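Local coordinates for protein putative creatinine amidohydrolase (Bacteroides fragilis, PDB 3LUB) that probably hydrolyses carbon-nitrogen bonds in linear amides as a zinc-dependent member of the creatininase superfamily, at residues T169-H174 with A224-E230. Residues are numbered along the deposited sequence; the frame is centred on the assembly and turned at random.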
loop_
_atom_site.group_PDB
_atom_site.type_symbol
_atom_site.label_atom_id
_atom_site.label_comp_id
_atom_site.label_asym_id
_atom_site.label_seq_id
_atom_site.Cartn_x
_atom_site.Cartn_y
_atom_site.Cartn_z
ATOM N N THR F 169 -31.094 -3.170 -22.359
ATOM C CA THR F 169 -32.514 -3.045 -21.996
ATOM C C THR F 169 -33.279 -4.314 -22.347
ATOM O O THR F 169 -34.065 -4.784 -21.545
ATOM C CB THR F 169 -33.201 -1.841 -22.642
ATOM O OG1 THR F 169 -32.464 -0.653 -22.327
ATOM C CG2 THR F 169 -34.591 -1.703 -22.105
ATOM N N SER F 170 -33.026 -4.877 -23.523
ATOM C CA SER F 170 -33.724 -6.085 -23.966
ATOM C C SER F 170 -33.443 -7.235 -23.042
ATOM O O SER F 170 -34.355 -7.960 -22.692
ATOM C CB SER F 170 -33.345 -6.496 -25.410
ATOM O OG SER F 170 -33.789 -5.545 -26.360
ATOM N N VAL F 171 -32.176 -7.418 -22.677
ATOM C CA VAL F 171 -31.794 -8.556 -21.858
ATOM C C VAL F 171 -32.375 -8.392 -20.439
ATOM O O VAL F 171 -32.804 -9.357 -19.849
ATOM C CB VAL F 171 -30.271 -8.763 -21.837
ATOM C CG1 VAL F 171 -29.891 -9.975 -20.947
ATOM C CG2 VAL F 171 -29.713 -8.926 -23.299
HETATM N N MSE F 172 -32.455 -7.162 -19.930
HETATM C CA MSE F 172 -33.122 -6.906 -18.633
HETATM C C MSE F 172 -34.618 -7.215 -18.758
HETATM O O MSE F 172 -35.200 -7.797 -17.858
HETATM C CB MSE F 172 -32.950 -5.457 -18.170
HETATM C CG MSE F 172 -33.460 -5.195 -16.758
HETATM SE SE MSE F 172 -32.542 -6.320 -15.368
HETATM C CE MSE F 172 -30.713 -5.552 -15.363
HETATM N N MSE F 173 -35.243 -6.808 -19.865
HETATM C CA MSE F 173 -36.670 -7.053 -20.060
HETATM C C MSE F 173 -36.966 -8.533 -20.054
HETATM O O MSE F 173 -38.010 -8.957 -19.549
HETATM C CB MSE F 173 -37.183 -6.404 -21.336
HETATM C CG MSE F 173 -37.351 -4.899 -21.232
HETATM SE SE MSE F 173 -37.657 -4.079 -22.985
HETATM C CE MSE F 173 -39.696 -4.365 -23.232
ATOM N N HIS F 174 -36.038 -9.312 -20.586
ATOM C CA HIS F 174 -36.155 -10.772 -20.589
ATOM C C HIS F 174 -36.026 -11.371 -19.201
ATOM O O HIS F 174 -36.919 -12.064 -18.725
ATOM C CB HIS F 174 -35.129 -11.364 -21.534
ATOM C CG HIS F 174 -34.960 -12.838 -21.417
ATOM N ND1 HIS F 174 -35.977 -13.724 -21.674
ATOM C CD2 HIS F 174 -33.870 -13.588 -21.145
ATOM C CE1 HIS F 174 -35.534 -14.960 -21.525
ATOM N NE2 HIS F 174 -34.253 -14.906 -21.205
ATOM N N ALA F 224 -36.113 -1.798 -27.729
ATOM C CA ALA F 224 -35.866 -2.944 -26.856
ATOM C C ALA F 224 -37.139 -3.814 -26.627
ATOM O O ALA F 224 -38.238 -3.273 -26.466
ATOM C CB ALA F 224 -35.298 -2.431 -25.488
ATOM N N THR F 225 -36.997 -5.141 -26.650
ATOM C CA THR F 225 -38.081 -6.046 -26.290
ATOM C C THR F 225 -37.508 -7.248 -25.530
ATOM O O THR F 225 -36.350 -7.580 -25.707
ATOM C CB THR F 225 -38.856 -6.569 -27.556
ATOM O OG1 THR F 225 -38.058 -7.512 -28.281
ATOM C CG2 THR F 225 -39.245 -5.447 -28.487
ATOM N N ALA F 226 -38.328 -7.899 -24.697
ATOM C CA ALA F 226 -37.956 -9.124 -24.010
ATOM C C ALA F 226 -37.503 -10.228 -24.975
ATOM O O ALA F 226 -36.562 -10.976 -24.709
ATOM C CB ALA F 226 -39.149 -9.642 -23.143
ATOM N N GLU F 227 -38.186 -10.344 -26.102
ATOM C CA GLU F 227 -37.841 -11.355 -27.090
ATOM C C GLU F 227 -36.504 -11.137 -27.758
ATOM O O GLU F 227 -35.776 -12.081 -27.992
ATOM C CB GLU F 227 -38.906 -11.404 -28.192
ATOM C CG GLU F 227 -38.621 -12.492 -29.207
ATOM C CD GLU F 227 -39.724 -12.657 -30.205
ATOM O OE1 GLU F 227 -40.850 -13.039 -29.802
ATOM O OE2 GLU F 227 -39.452 -12.401 -31.399
ATOM N N LYS F 228 -36.190 -9.902 -28.117
ATOM C CA LYS F 228 -34.838 -9.641 -28.608
ATOM C C LYS F 228 -33.775 -10.088 -27.593
ATOM O O LYS F 228 -32.775 -10.659 -27.971
ATOM C CB LYS F 228 -34.639 -8.177 -28.953
ATOM C CG LYS F 228 -35.347 -7.690 -30.203
ATOM C CD LYS F 228 -35.110 -6.213 -30.348
ATOM C CE LYS F 228 -35.597 -5.680 -31.637
ATOM N NZ LYS F 228 -35.586 -4.170 -31.703
ATOM N N GLY F 229 -34.016 -9.843 -26.313
ATOM C CA GLY F 229 -33.071 -10.191 -25.239
ATOM C C GLY F 229 -32.934 -11.692 -25.089
ATOM O O GLY F 229 -31.832 -12.228 -24.957
ATOM N N GLU F 230 -34.080 -12.371 -25.146
ATOM C CA GLU F 230 -34.132 -13.837 -25.048
ATOM C C GLU F 230 -33.319 -14.502 -26.125
ATOM O O GLU F 230 -32.604 -15.485 -25.855
ATOM C CB GLU F 230 -35.574 -14.319 -25.132
ATOM C CG GLU F 230 -35.724 -15.821 -25.126
ATOM C CD GLU F 230 -37.192 -16.242 -25.163
ATOM O OE1 GLU F 230 -37.991 -15.627 -25.922
ATOM O OE2 GLU F 230 -37.543 -17.175 -24.409
#
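V171 and G229 bring two helices together almost at right angles: the axes of 169-174 and 226-230 cross at -96° and approach to 6.6 Å. The CA atoms of V171 and G229 are 4.0 Å apart. G229 has no side chain at this crossing, so its backbone meets that of V171 directly, with G229 CA near V171 N.

S170 binds the start of the second helix. Its OG accepts a bent hydrogen bond from T225 N, 3.2 Å long with an angle of 142° at the hydrogen. The same OG is hydrogen-bonded to E166 O, one turn back in its helix, so the buried hydroxyl ties the first helix to the start of the second. S170 CB packs on T225 O at 3.2 Å. T225 is the N-cap residue. Its OG1 accepts a nearly straight bond from K228 N. K228 NZ forms salt bridges with E166 and E157.

A224 lies against T169 and selenomethionine M173. Its CB meets T169 CG2 at 3.5 Å and M173 SE at 3.8 Å. The M173 chain bends at its end, and CE reaches T225 CA.

H174 packs at the far end. With CG anti to the backbone N (chi1 168°), its ring extends over E230. E230 CA sits 3.7 Å from the ring centroid, nearly on the normal, in a CH-pi contact. E230 CB lies over the same face near ND1, and E230 CG reaches CE1.

The contact is a close, near-perpendicular helix crossing at a glycine, with a capped helix start. It joins the C-terminal helix 226-249 to helix 166-175, which carries the zinc ligand E168 next to T169 in this creatininase-family metal site.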